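Local atomic coordinates of probable dipeptidase (Pseudomonas aeruginosa, PDB entry 3B40), a protein that probably hydrolyses dipeptides as a metal-dependent peptidase of the M19 membrane dipeptidase family. Residues 68-73 with 179-184. The protein carries 11 engineered substitutions. Sequence-based numbering, arbitrary orientation.
Sequences FGWPEM and PFFNDS. Engineered in segment 179-184: S184 (natural residue Thr).
The CZ end of the F181 ring lies against P71, W70 and M73 and carries most of the contact, whose side-chain contacts are apolar. CZ meets CG of the P71 ring at 3.7 Å, the two side chains crossing at about a right angle, and the P71 carbonyl O also touches the ring, 3.6 Å from F181 CZ. On the indole of W70 only the six-membered ring comes close, CZ3 standing 4.1 Å from F181 CZ. M73 reaches both phenylalanines: its CB packs 3.5 Å from F180 CE2, while the chain, bent at chi2 and chi3 (-74° and -65°), folds back to bring CE within 3.7 Å of F181 CE1.

Within 68-73, two hydrogen bonds link W70 and E72 and probably help to set the shape of the loop. W70 NE1 donates to E72 OE1 (2.9 Å, 160°), with the carboxylate oxygen near the indole plane, which helps fix the rotation of the ring. P71, between them, centres an inverse gamma turn closed by a weak bond from E72 N to W70 O.

Within the TIM-barrel-type fold of the family, the contact joins the loop between strand 62-68 and helix 87-108 to that between strand 160-162 and helix 193-205. F316 of helix 313-328 stacks on F180, and F87 of helix 87-108 packs against P71.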
loop_
_atom_site.group_PDB
_atom_site.type_symbol
_atom_site.label_atom_id
_atom_site.label_comp_id
_atom_site.label_asym_id
_atom_site.label_seq_id
_atom_site.Cartn_x
_atom_site.Cartn_y
_atom_site.Cartn_z
ATOM N N PHE A 68 10.875 1.774 -3.596
ATOM C CA PHE A 68 10.524 0.351 -3.725
ATOM C C PHE A 68 11.482 -0.333 -4.693
ATOM O O PHE A 68 11.843 0.241 -5.736
ATOM C CB PHE A 68 9.086 0.231 -4.257
ATOM C CG PHE A 68 8.632 -1.188 -4.515
ATOM C CD1 PHE A 68 8.113 -1.953 -3.485
ATOM C CD2 PHE A 68 8.679 -1.741 -5.808
ATOM C CE1 PHE A 68 7.682 -3.272 -3.711
ATOM C CE2 PHE A 68 8.252 -3.066 -6.041
ATOM C CZ PHE A 68 7.756 -3.821 -4.981
ATOM N N GLY A 69 11.923 -1.536 -4.326
ATOM C CA GLY A 69 12.510 -2.472 -5.280
ATOM C C GLY A 69 12.085 -3.885 -4.895
ATOM O O GLY A 69 11.723 -4.135 -3.741
ATOM N N TRP A 70 12.116 -4.803 -5.862
ATOM C CA TRP A 70 11.835 -6.218 -5.613
ATOM C C TRP A 70 12.444 -7.079 -6.724
ATOM O O TRP A 70 13.009 -6.518 -7.671
ATOM C CB TRP A 70 10.314 -6.424 -5.483
ATOM C CG TRP A 70 9.607 -6.568 -6.764
ATOM C CD1 TRP A 70 9.757 -5.801 -7.887
ATOM C CD2 TRP A 70 8.613 -7.537 -7.062
ATOM N NE1 TRP A 70 8.900 -6.238 -8.875
ATOM C CE2 TRP A 70 8.191 -7.310 -8.392
ATOM C CE3 TRP A 70 8.017 -8.582 -6.323
ATOM C CZ2 TRP A 70 7.206 -8.106 -9.014
ATOM C CZ3 TRP A 70 7.044 -9.374 -6.945
ATOM C CH2 TRP A 70 6.639 -9.117 -8.269
ATOM N N PRO A 71 12.361 -8.438 -6.612
ATOM C CA PRO A 71 12.976 -9.331 -7.614
ATOM C C PRO A 71 12.117 -9.455 -8.877
ATOM O O PRO A 71 11.572 -10.532 -9.166
ATOM C CB PRO A 71 13.079 -10.692 -6.883
ATOM C CG PRO A 71 12.580 -10.437 -5.436
ATOM C CD PRO A 71 11.709 -9.209 -5.539
ATOM N N GLU A 72 11.990 -8.335 -9.584
ATOM C CA GLU A 72 11.279 -8.211 -10.851
ATOM C C GLU A 72 11.581 -9.350 -11.827
ATOM O O GLU A 72 12.741 -9.609 -12.152
ATOM C CB GLU A 72 11.606 -6.844 -11.497
ATOM C CG GLU A 72 10.800 -6.531 -12.759
ATOM C CD GLU A 72 9.298 -6.557 -12.518
ATOM O OE1 GLU A 72 8.815 -5.683 -11.762
ATOM O OE2 GLU A 72 8.594 -7.435 -13.089
ATOM N N MET A 73 10.526 -10.029 -12.275
ATOM C CA MET A 73 10.658 -11.120 -13.249
ATOM C C MET A 73 10.248 -10.717 -14.670
ATOM O O MET A 73 10.614 -11.396 -15.634
ATOM C CB MET A 73 9.865 -12.366 -12.803
ATOM C CG MET A 73 8.333 -12.254 -12.835
ATOM S SD MET A 73 7.569 -11.242 -11.523
ATOM C CE MET A 73 8.013 -12.221 -10.085
ATOM N N PRO A 179 5.672 -18.933 -5.026
ATOM C CA PRO A 179 6.285 -20.191 -5.438
ATOM C C PRO A 179 7.310 -20.004 -6.564
ATOM O O PRO A 179 8.252 -20.776 -6.664
ATOM C CB PRO A 179 5.100 -21.029 -5.895
ATOM C CG PRO A 179 4.063 -20.060 -6.295
ATOM C CD PRO A 179 4.236 -18.882 -5.355
ATOM N N PHE A 180 7.147 -18.960 -7.372
ATOM C CA PHE A 180 8.187 -18.559 -8.341
ATOM C C PHE A 180 9.557 -18.198 -7.709
ATOM O O PHE A 180 10.603 -18.339 -8.365
ATOM C CB PHE A 180 7.669 -17.397 -9.192
ATOM C CG PHE A 180 8.484 -17.144 -10.434
ATOM C CD1 PHE A 180 8.488 -18.068 -11.484
ATOM C CD2 PHE A 180 9.214 -15.970 -10.566
ATOM C CE1 PHE A 180 9.252 -17.843 -12.666
ATOM C CE2 PHE A 180 9.982 -15.729 -11.736
ATOM C CZ PHE A 180 9.988 -16.661 -12.785
ATOM N N PHE A 181 9.554 -17.727 -6.455
ATOM C CA PHE A 181 10.799 -17.423 -5.700
ATOM C C PHE A 181 11.261 -18.619 -4.836
ATOM O O PHE A 181 12.171 -18.496 -4.007
ATOM C CB PHE A 181 10.569 -16.226 -4.764
ATOM C CG PHE A 181 10.271 -14.916 -5.472
ATOM C CD1 PHE A 181 10.532 -14.759 -6.838
ATOM C CD2 PHE A 181 9.780 -13.815 -4.739
ATOM C CE1 PHE A 181 10.254 -13.526 -7.477
ATOM C CE2 PHE A 181 9.504 -12.594 -5.357
ATOM C CZ PHE A 181 9.742 -12.447 -6.734
ATOM N N ASN A 182 10.572 -19.742 -5.002
ATOM C CA ASN A 182 10.737 -20.971 -4.198
ATOM C C ASN A 182 10.425 -20.719 -2.710
ATOM O O ASN A 182 11.002 -21.336 -1.829
ATOM C CB ASN A 182 12.132 -21.607 -4.429
ATOM C CG ASN A 182 12.248 -23.009 -3.831
ATOM O OD1 ASN A 182 11.284 -23.770 -3.848
ATOM N ND2 ASN A 182 13.428 -23.344 -3.281
ATOM N N ASP A 183 9.490 -19.811 -2.436
ATOM C CA ASP A 183 9.145 -19.431 -1.048
ATOM C C ASP A 183 8.427 -20.562 -0.316
ATOM O O ASP A 183 7.627 -21.291 -0.923
ATOM C CB ASP A 183 8.224 -18.203 -1.035
ATOM C CG ASP A 183 8.957 -16.898 -1.279
ATOM O OD1 ASP A 183 10.204 -16.888 -1.351
ATOM O OD2 ASP A 183 8.278 -15.847 -1.360
ATOM N N SER A 184 8.686 -20.699 0.983
ATOM C CA SER A 184 7.834 -21.513 1.851
ATOM C C SER A 184 7.062 -20.607 2.805
ATOM O O SER A 184 7.635 -19.640 3.331
ATOM C CB SER A 184 8.678 -22.531 2.658
ATOM O OG SER A 184 9.049 -23.620 1.821
#